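Local coordinates for protein agarase (Pseudoalteromonas fuliginea, PDB 6XJ9) that probably hydrolyses agarose, the gelling polysaccharide of red algal cell walls, as a member of glycoside hydrolase family 50, at residues F93-P98 with N129-K134; N122-G127 with H685-Q690; L678-L683 with G729-V734. All blocks are in the same frame, centred on the assembly; numbering follows the deposited sequence.

How the contacts relate
All three contacts are largely buried, but they join different elements. Contact 1 lies within the CBM-like domain and pairs two strands by regular backbone bonds. Contact 2 joins the end of strand 116-123, next before 128-134 along the chain, to the start of helix 689-704, using one asparagine side chain and a small apolar touch. Contact 3, nearest the centre of the chain, joins two irregular loops mainly through aromatic packing. Contacts 1 and 2 touch each other: Asn-97 probably bonds to the backbone of Val-123 and Gly-126, and the second subunit reaches both. Contacts 2 and 3 meet more loosely, at Gln-689 and Asn-733, while contacts 1 and 3 stay about 10 Å apart at their nearest atoms.

Contact 1 (F93-P98 with N129-K134); sequences FELANP and NTYYAK
Leu-95 O draws two groups: the backbone N of Asn-129 reaches it at 3.1 Å, tilted from the carbonyl plane, and a water lies 2.8 Å from it, placed to donate, though other acceptors probably compete for its protons. That water also accepts from Asn-129 ND2 and lies 2.6 Å from Tyr-131 OH, in the plane of the phenol ring. Leu-95 N returns a bond to Asn-129 O, and a second reciprocal pair follows, with Phe-93 N to Tyr-131 O at 2.8 Å and Tyr-131 N to Phe-93 O at 3.0 Å, the latter nearly straight at 170°. Between these hydrogen-bonded pairs sits the non-hydrogen-bonded pair Glu-94 and Thr-130, where Glu-94 CG passes Thr-130 OG1 at 3.2 Å and the carboxylate goes on to Ser-205. On the other face, Tyr-131 turns its CG anti to the carbonyl carbon (chi1 -57°), which lays CD1 3.8 Å from Leu-95 CD1. Phe-93, Leu-95 and Tyr-131 make this buried face mostly apolar; the amide of Asn-129, on the same face, suits its place by donating to the water and accepting from the backbone N of Tyr-128 of the second subunit. The alternation of hydrogen-bonded and non-hydrogen-bonded pairs is that of an antiparallel sheet, and the largely apolar face is consistent with the beta-sandwich common among carbohydrate-binding modules.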
# COMPACT_ATOMS: atom_id res chain seq x y z
N PHE A 93 5.29 -13.57 23.59
CA PHE A 93 6.40 -13.90 22.71
C PHE A 93 6.98 -12.62 22.13
O PHE A 93 6.25 -11.78 21.61
CB PHE A 93 5.92 -14.80 21.56
CG PHE A 93 5.30 -16.11 21.97
CD1 PHE A 93 4.01 -16.16 22.48
CD2 PHE A 93 5.99 -17.31 21.81
CE1 PHE A 93 3.43 -17.38 22.84
CE2 PHE A 93 5.41 -18.52 22.17
CZ PHE A 93 4.13 -18.55 22.68
N GLU A 94 8.31 -12.48 22.22
CA GLU A 94 8.98 -11.37 21.57
C GLU A 94 9.56 -11.86 20.24
O GLU A 94 10.46 -12.70 20.23
CB GLU A 94 10.06 -10.79 22.48
CG GLU A 94 9.56 -9.67 23.35
CD GLU A 94 10.68 -8.91 24.05
OE1 GLU A 94 11.31 -9.50 24.95
OE2 GLU A 94 10.94 -7.76 23.65
N LEU A 95 9.02 -11.33 19.14
CA LEU A 95 9.18 -11.92 17.81
C LEU A 95 9.55 -10.85 16.79
O LEU A 95 8.95 -9.78 16.75
CB LEU A 95 7.87 -12.60 17.38
CG LEU A 95 7.34 -13.71 18.30
CD1 LEU A 95 5.95 -14.16 17.88
CD2 LEU A 95 8.30 -14.90 18.36
N ALA A 96 10.53 -11.19 15.95
CA ALA A 96 10.84 -10.42 14.76
C ALA A 96 10.68 -11.32 13.53
O ALA A 96 10.50 -12.52 13.67
CB ALA A 96 12.25 -9.87 14.85
N ASN A 97 10.76 -10.72 12.34
CA ASN A 97 10.64 -11.49 11.12
C ASN A 97 11.68 -10.98 10.12
O ASN A 97 11.48 -9.96 9.47
CB ASN A 97 9.19 -11.46 10.60
CG ASN A 97 9.03 -11.98 9.19
OD1 ASN A 97 9.96 -12.54 8.61
ND2 ASN A 97 7.85 -11.80 8.63
N PRO A 98 12.84 -11.67 9.99
CA PRO A 98 13.87 -11.27 9.04
C PRO A 98 13.64 -11.75 7.60
O PRO A 98 14.50 -11.58 6.76
CB PRO A 98 15.14 -11.90 9.63
CG PRO A 98 14.65 -13.14 10.36
CD PRO A 98 13.24 -12.83 10.81
N ASN A 129 8.46 -7.15 18.27
CA ASN A 129 7.23 -6.71 18.91
C ASN A 129 6.80 -7.80 19.87
O ASN A 129 7.26 -8.94 19.77
CB ASN A 129 6.16 -6.41 17.86
CG ASN A 129 6.55 -5.23 17.00
OD1 ASN A 129 6.39 -4.08 17.41
ND2 ASN A 129 7.08 -5.50 15.82
N THR A 130 5.90 -7.45 20.80
CA THR A 130 5.37 -8.43 21.73
C THR A 130 3.98 -8.86 21.29
O THR A 130 3.12 -8.02 20.98
CB THR A 130 5.49 -7.96 23.19
OG1 THR A 130 6.88 -7.94 23.50
CG2 THR A 130 4.81 -8.89 24.17
N TYR A 131 3.79 -10.18 21.25
CA TYR A 131 2.53 -10.84 20.92
C TYR A 131 2.10 -11.63 22.14
O TYR A 131 2.88 -12.42 22.67
CB TYR A 131 2.73 -11.73 19.69
CG TYR A 131 3.24 -10.95 18.51
CD1 TYR A 131 4.59 -10.64 18.38
CD2 TYR A 131 2.36 -10.48 17.54
CE1 TYR A 131 5.05 -9.89 17.30
CE2 TYR A 131 2.81 -9.73 16.47
CZ TYR A 131 4.15 -9.44 16.34
OH TYR A 131 4.57 -8.71 15.27
N TYR A 132 0.87 -11.40 22.60
CA TYR A 132 0.46 -12.01 23.85
C TYR A 132 -0.89 -12.72 23.70
O TYR A 132 -1.70 -12.37 22.85
CB TYR A 132 0.50 -10.98 24.98
CG TYR A 132 -0.56 -9.92 24.86
CD1 TYR A 132 -1.87 -10.17 25.25
CD2 TYR A 132 -0.26 -8.67 24.35
CE1 TYR A 132 -2.86 -9.20 25.13
CE2 TYR A 132 -1.23 -7.69 24.23
CZ TYR A 132 -2.53 -7.96 24.62
OH TYR A 132 -3.51 -7.01 24.51
N ALA A 133 -1.09 -13.73 24.55
CA ALA A 133 -2.34 -14.46 24.63
C ALA A 133 -2.69 -14.62 26.11
O ALA A 133 -1.93 -15.23 26.86
CB ALA A 133 -2.16 -15.80 23.96
N LYS A 134 -3.82 -14.03 26.53
CA LYS A 134 -4.29 -14.13 27.90
C LYS A 134 -4.70 -15.57 28.17
O LYS A 134 -5.45 -16.15 27.40
CB LYS A 134 -5.50 -13.22 28.14
CG LYS A 134 -5.23 -11.72 28.22
CD LYS A 134 -6.51 -10.89 28.21
CE LYS A 134 -7.32 -11.05 26.95
NZ LYS A 134 -8.09 -9.83 26.59
O HOH W 1 7.19 -8.43 15.11

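Contact 2 (N122-G127 with H685-Q690); sequences NVPVGG and HAANQQ
Asn-122 reaches across to the backbone of His-685, Ala-686 and Ala-687, and its amide supplies the direct hydrogen bond between the two segments. ND2 donates to His-685 O at 2.9 Å, with a bent angle of 143° at the hydrogen, and it comes from above the carbonyl plane instead of along a lone pair. The same nitrogen also bonds to Ser-102, so two partners probably hold the amide's rotation. With CG anti to the backbone N (chi1 -177°), the side chain of Asn-122 extends far enough to lay CG 3.5 Å from Ala-686 C. A water adds an indirect polar link: it accepts from Asn-122 N at 2.9 Å and shares a weak bond with His-685 ND1, while NE2 of that ring bonds to Gly-682 O. Van der Waals contacts fill in the rest. Asn-122 CB meets His-685 CB at 3.8 Å, Asn-122 OD1 rests 3.4 Å from Ala-687 CB, and Pro-124 CB touches that same methyl group at 3.8 Å. Alanine suits this place because the amide and the proline ring both close on its short side chain. Asn-122 stands near the end of strand 116-123, and Pro-124 beyond it also packs on Tyr-131 of strand 128-134. Across the contact, 685-687 lead into helix 689-704, where Asn-688 is the N-cap, so the CBM-like domain is joined to this helix.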
# COMPACT_ATOMS: atom_id res chain seq x y z
N ASN A 122 -0.51 -12.21 12.75
CA ASN A 122 0.46 -11.90 11.72
C ASN A 122 1.67 -11.23 12.36
O ASN A 122 1.51 -10.35 13.20
CB ASN A 122 -0.15 -11.05 10.60
CG ASN A 122 0.84 -10.79 9.48
OD1 ASN A 122 1.73 -9.95 9.61
ND2 ASN A 122 0.70 -11.49 8.37
N VAL A 123 2.87 -11.66 11.95
CA VAL A 123 4.14 -11.04 12.32
C VAL A 123 4.73 -10.37 11.08
O VAL A 123 5.34 -11.04 10.25
CB VAL A 123 5.16 -12.06 12.90
CG1 VAL A 123 6.45 -11.39 13.35
CG2 VAL A 123 4.58 -12.93 13.99
N PRO A 124 4.61 -9.02 10.97
CA PRO A 124 5.16 -8.27 9.84
C PRO A 124 6.67 -8.47 9.72
O PRO A 124 7.35 -8.76 10.71
CB PRO A 124 4.91 -6.80 10.20
CG PRO A 124 3.82 -6.83 11.26
CD PRO A 124 3.95 -8.16 11.96
N VAL A 125 7.18 -8.31 8.50
CA VAL A 125 8.60 -8.21 8.20
C VAL A 125 9.15 -7.05 9.02
O VAL A 125 8.60 -5.96 9.00
CB VAL A 125 8.78 -8.00 6.68
CG1 VAL A 125 10.15 -7.45 6.31
CG2 VAL A 125 8.47 -9.26 5.90
N GLY A 126 10.24 -7.30 9.77
CA GLY A 126 10.81 -6.24 10.58
C GLY A 126 11.22 -6.74 11.97
O GLY A 126 11.31 -7.95 12.20
N GLY A 127 11.46 -5.79 12.88
CA GLY A 127 12.07 -6.08 14.17
C GLY A 127 11.05 -6.58 15.20
O GLY A 127 9.98 -7.09 14.87
N HIS A 685 -4.36 -13.79 7.80
CA HIS A 685 -3.98 -12.50 8.36
C HIS A 685 -2.82 -11.87 7.61
O HIS A 685 -1.81 -12.54 7.37
CB HIS A 685 -3.50 -12.66 9.82
CG HIS A 685 -4.51 -13.22 10.77
ND1 HIS A 685 -4.26 -13.31 12.14
CD2 HIS A 685 -5.74 -13.73 10.58
CE1 HIS A 685 -5.29 -13.87 12.73
NE2 HIS A 685 -6.22 -14.12 11.80
N ALA A 686 -2.93 -10.56 7.33
CA ALA A 686 -1.85 -9.78 6.74
C ALA A 686 -1.33 -8.73 7.72
O ALA A 686 -1.97 -8.42 8.71
CB ALA A 686 -2.32 -9.11 5.46
N ALA A 687 -0.17 -8.15 7.39
CA ALA A 687 0.48 -7.18 8.25
C ALA A 687 -0.24 -5.84 8.26
O ALA A 687 -0.19 -5.11 9.25
CB ALA A 687 1.92 -7.02 7.82
N ASN A 688 -0.90 -5.51 7.15
CA ASN A 688 -1.56 -4.23 6.92
C ASN A 688 -2.29 -4.31 5.58
O ASN A 688 -2.27 -5.36 4.92
CB ASN A 688 -0.54 -3.08 6.95
CG ASN A 688 0.62 -3.27 6.00
OD1 ASN A 688 0.43 -3.65 4.86
ND2 ASN A 688 1.83 -2.99 6.46
N GLN A 689 -2.92 -3.21 5.16
CA GLN A 689 -3.75 -3.21 3.96
C GLN A 689 -2.91 -3.53 2.73
O GLN A 689 -3.40 -4.22 1.84
CB GLN A 689 -4.56 -1.92 3.81
CG GLN A 689 -5.77 -1.84 4.73
CD GLN A 689 -6.69 -3.03 4.57
OE1 GLN A 689 -7.18 -3.34 3.47
NE2 GLN A 689 -7.00 -3.69 5.68
N GLN A 690 -1.66 -3.03 2.69
CA GLN A 690 -0.77 -3.21 1.54
C GLN A 690 -0.35 -4.67 1.42
O GLN A 690 -0.29 -5.22 0.33
CB GLN A 690 0.51 -2.37 1.65
CG GLN A 690 0.37 -0.96 1.10
O HOH W 2 -3.05 -10.88 12.97

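Contact 3 (L678-L683 with G729-V734); sequences LFHPGL and GENYNV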
# COMPACT_ATOMS: atom_id res chain seq x y z
N LEU A 678 -10.90 -3.14 12.59
CA LEU A 678 -11.75 -4.21 13.08
C LEU A 678 -10.96 -5.04 14.09
O LEU A 678 -9.73 -5.06 14.06
CB LEU A 678 -12.25 -5.08 11.92
CG LEU A 678 -13.18 -4.39 10.92
CD1 LEU A 678 -13.90 -5.42 10.07
CD2 LEU A 678 -14.21 -3.52 11.64
N PHE A 679 -11.68 -5.76 14.95
CA PHE A 679 -11.09 -6.47 16.08
C PHE A 679 -10.69 -7.90 15.71
O PHE A 679 -10.18 -8.63 16.56
CB PHE A 679 -12.05 -6.48 17.26
CG PHE A 679 -12.40 -5.08 17.69
CD1 PHE A 679 -11.40 -4.19 18.05
CD2 PHE A 679 -13.72 -4.63 17.67
CE1 PHE A 679 -11.71 -2.89 18.41
CE2 PHE A 679 -14.02 -3.34 18.05
CZ PHE A 679 -13.02 -2.47 18.42
N HIS A 680 -10.94 -8.28 14.45
CA HIS A 680 -10.63 -9.62 13.97
C HIS A 680 -10.20 -9.51 12.51
O HIS A 680 -10.98 -9.07 11.66
CB HIS A 680 -11.84 -10.54 14.15
CG HIS A 680 -11.52 -12.00 14.13
ND1 HIS A 680 -10.61 -12.55 13.25
CD2 HIS A 680 -12.02 -13.03 14.85
CE1 HIS A 680 -10.54 -13.85 13.45
NE2 HIS A 680 -11.38 -14.16 14.43
N PRO A 681 -8.94 -9.85 12.18
CA PRO A 681 -8.49 -9.83 10.80
C PRO A 681 -9.17 -10.91 9.96
O PRO A 681 -9.28 -10.78 8.75
CB PRO A 681 -6.97 -10.01 10.89
CG PRO A 681 -6.74 -10.69 12.22
CD PRO A 681 -7.88 -10.26 13.12
N GLY A 682 -9.65 -11.97 10.62
CA GLY A 682 -10.34 -13.04 9.91
C GLY A 682 -9.57 -14.36 9.98
O GLY A 682 -8.98 -14.69 11.01
N LEU A 683 -9.58 -15.11 8.87
CA LEU A 683 -9.03 -16.46 8.89
C LEU A 683 -7.57 -16.43 8.44
O LEU A 683 -6.75 -17.13 9.01
CB LEU A 683 -9.89 -17.37 8.00
CG LEU A 683 -11.22 -17.78 8.61
CD1 LEU A 683 -12.14 -18.39 7.57
CD2 LEU A 683 -10.99 -18.76 9.76
N GLY A 729 -21.83 -13.67 15.20
CA GLY A 729 -20.84 -12.78 15.81
C GLY A 729 -19.53 -12.63 15.04
O GLY A 729 -18.63 -11.93 15.50
N GLU A 730 -19.43 -13.25 13.86
CA GLU A 730 -18.29 -13.09 12.97
C GLU A 730 -18.07 -11.59 12.72
O GLU A 730 -18.98 -10.90 12.27
CB GLU A 730 -18.59 -13.85 11.67
CG GLU A 730 -17.38 -14.32 10.88
CD GLU A 730 -17.65 -15.46 9.89
OE1 GLU A 730 -17.38 -15.27 8.67
OE2 GLU A 730 -18.13 -16.54 10.32
N ASN A 731 -16.86 -11.09 12.97
CA ASN A 731 -16.58 -9.66 12.95
C ASN A 731 -15.27 -9.36 12.24
O ASN A 731 -14.48 -8.54 12.71
CB ASN A 731 -16.66 -9.02 14.35
CG ASN A 731 -15.68 -9.57 15.37
OD1 ASN A 731 -15.18 -10.68 15.22
ND2 ASN A 731 -15.39 -8.78 16.41
N TYR A 732 -15.07 -9.99 11.07
CA TYR A 732 -13.79 -10.01 10.37
C TYR A 732 -13.66 -8.88 9.35
O TYR A 732 -14.66 -8.45 8.76
CB TYR A 732 -13.69 -11.24 9.46
CG TYR A 732 -13.80 -12.59 10.11
CD1 TYR A 732 -13.66 -12.76 11.48
CD2 TYR A 732 -13.97 -13.73 9.33
CE1 TYR A 732 -13.73 -14.02 12.06
CE2 TYR A 732 -14.03 -15.00 9.89
CZ TYR A 732 -13.91 -15.14 11.27
OH TYR A 732 -13.97 -16.38 11.84
N ASN A 733 -12.41 -8.50 9.07
CA ASN A 733 -12.02 -7.68 7.93
C ASN A 733 -12.03 -8.52 6.64
O ASN A 733 -10.98 -8.85 6.10
CB ASN A 733 -10.67 -6.98 8.19
CG ASN A 733 -10.12 -6.16 7.04
OD1 ASN A 733 -8.91 -6.16 6.78
ND2 ASN A 733 -10.97 -5.41 6.36
N VAL A 734 -13.24 -8.84 6.15
CA VAL A 734 -13.45 -9.64 4.95
C VAL A 734 -13.86 -8.77 3.76
O VAL A 734 -14.01 -9.26 2.64
CB VAL A 734 -14.50 -10.75 5.17
CG1 VAL A 734 -13.97 -11.95 5.96
CG2 VAL A 734 -15.79 -10.23 5.79
O HOH W 3 -14.35 -6.41 14.36
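His-680 sets its CG anti to the backbone N (chi1 -161°), while Tyr-732 sets its own anti to the carbonyl carbon (chi1 -59°), and the two side chains run side by side in the same direction. The tyrosine edge thus leans on the imidazole face, an edge-to-face pair with planes 50° apart, in which Tyr-732 CE1 lies 3.3 Å from His-680 NE2. Gly-682 N donates to His-680 ND1 at 2.9 Å, which steadies the ring. Gly-682 CA makes a CH-pi contact over one face of the phenol ring, 3.7 Å from its centroid, and Glu-730 CG lies over the other. Glycine suits this position, since a CB would crowd Tyr-732 and the preceding carbonyl. Backbone ties complete the join: Asn-733 N donates to His-680 O at 3.0 Å, and a water bridges Phe-679 N and Asn-731 O. Replacing His-680 by an alanine would probably leave the Tyr-732 edge without its aromatic partner and Gly-682 N without its acceptor. These loops follow the adjacent parallel strands 664-666 and 709-714 and precede helices, consistent with beta-to-alpha loops of the (beta/alpha)8 barrel expected of family 50 enzymes.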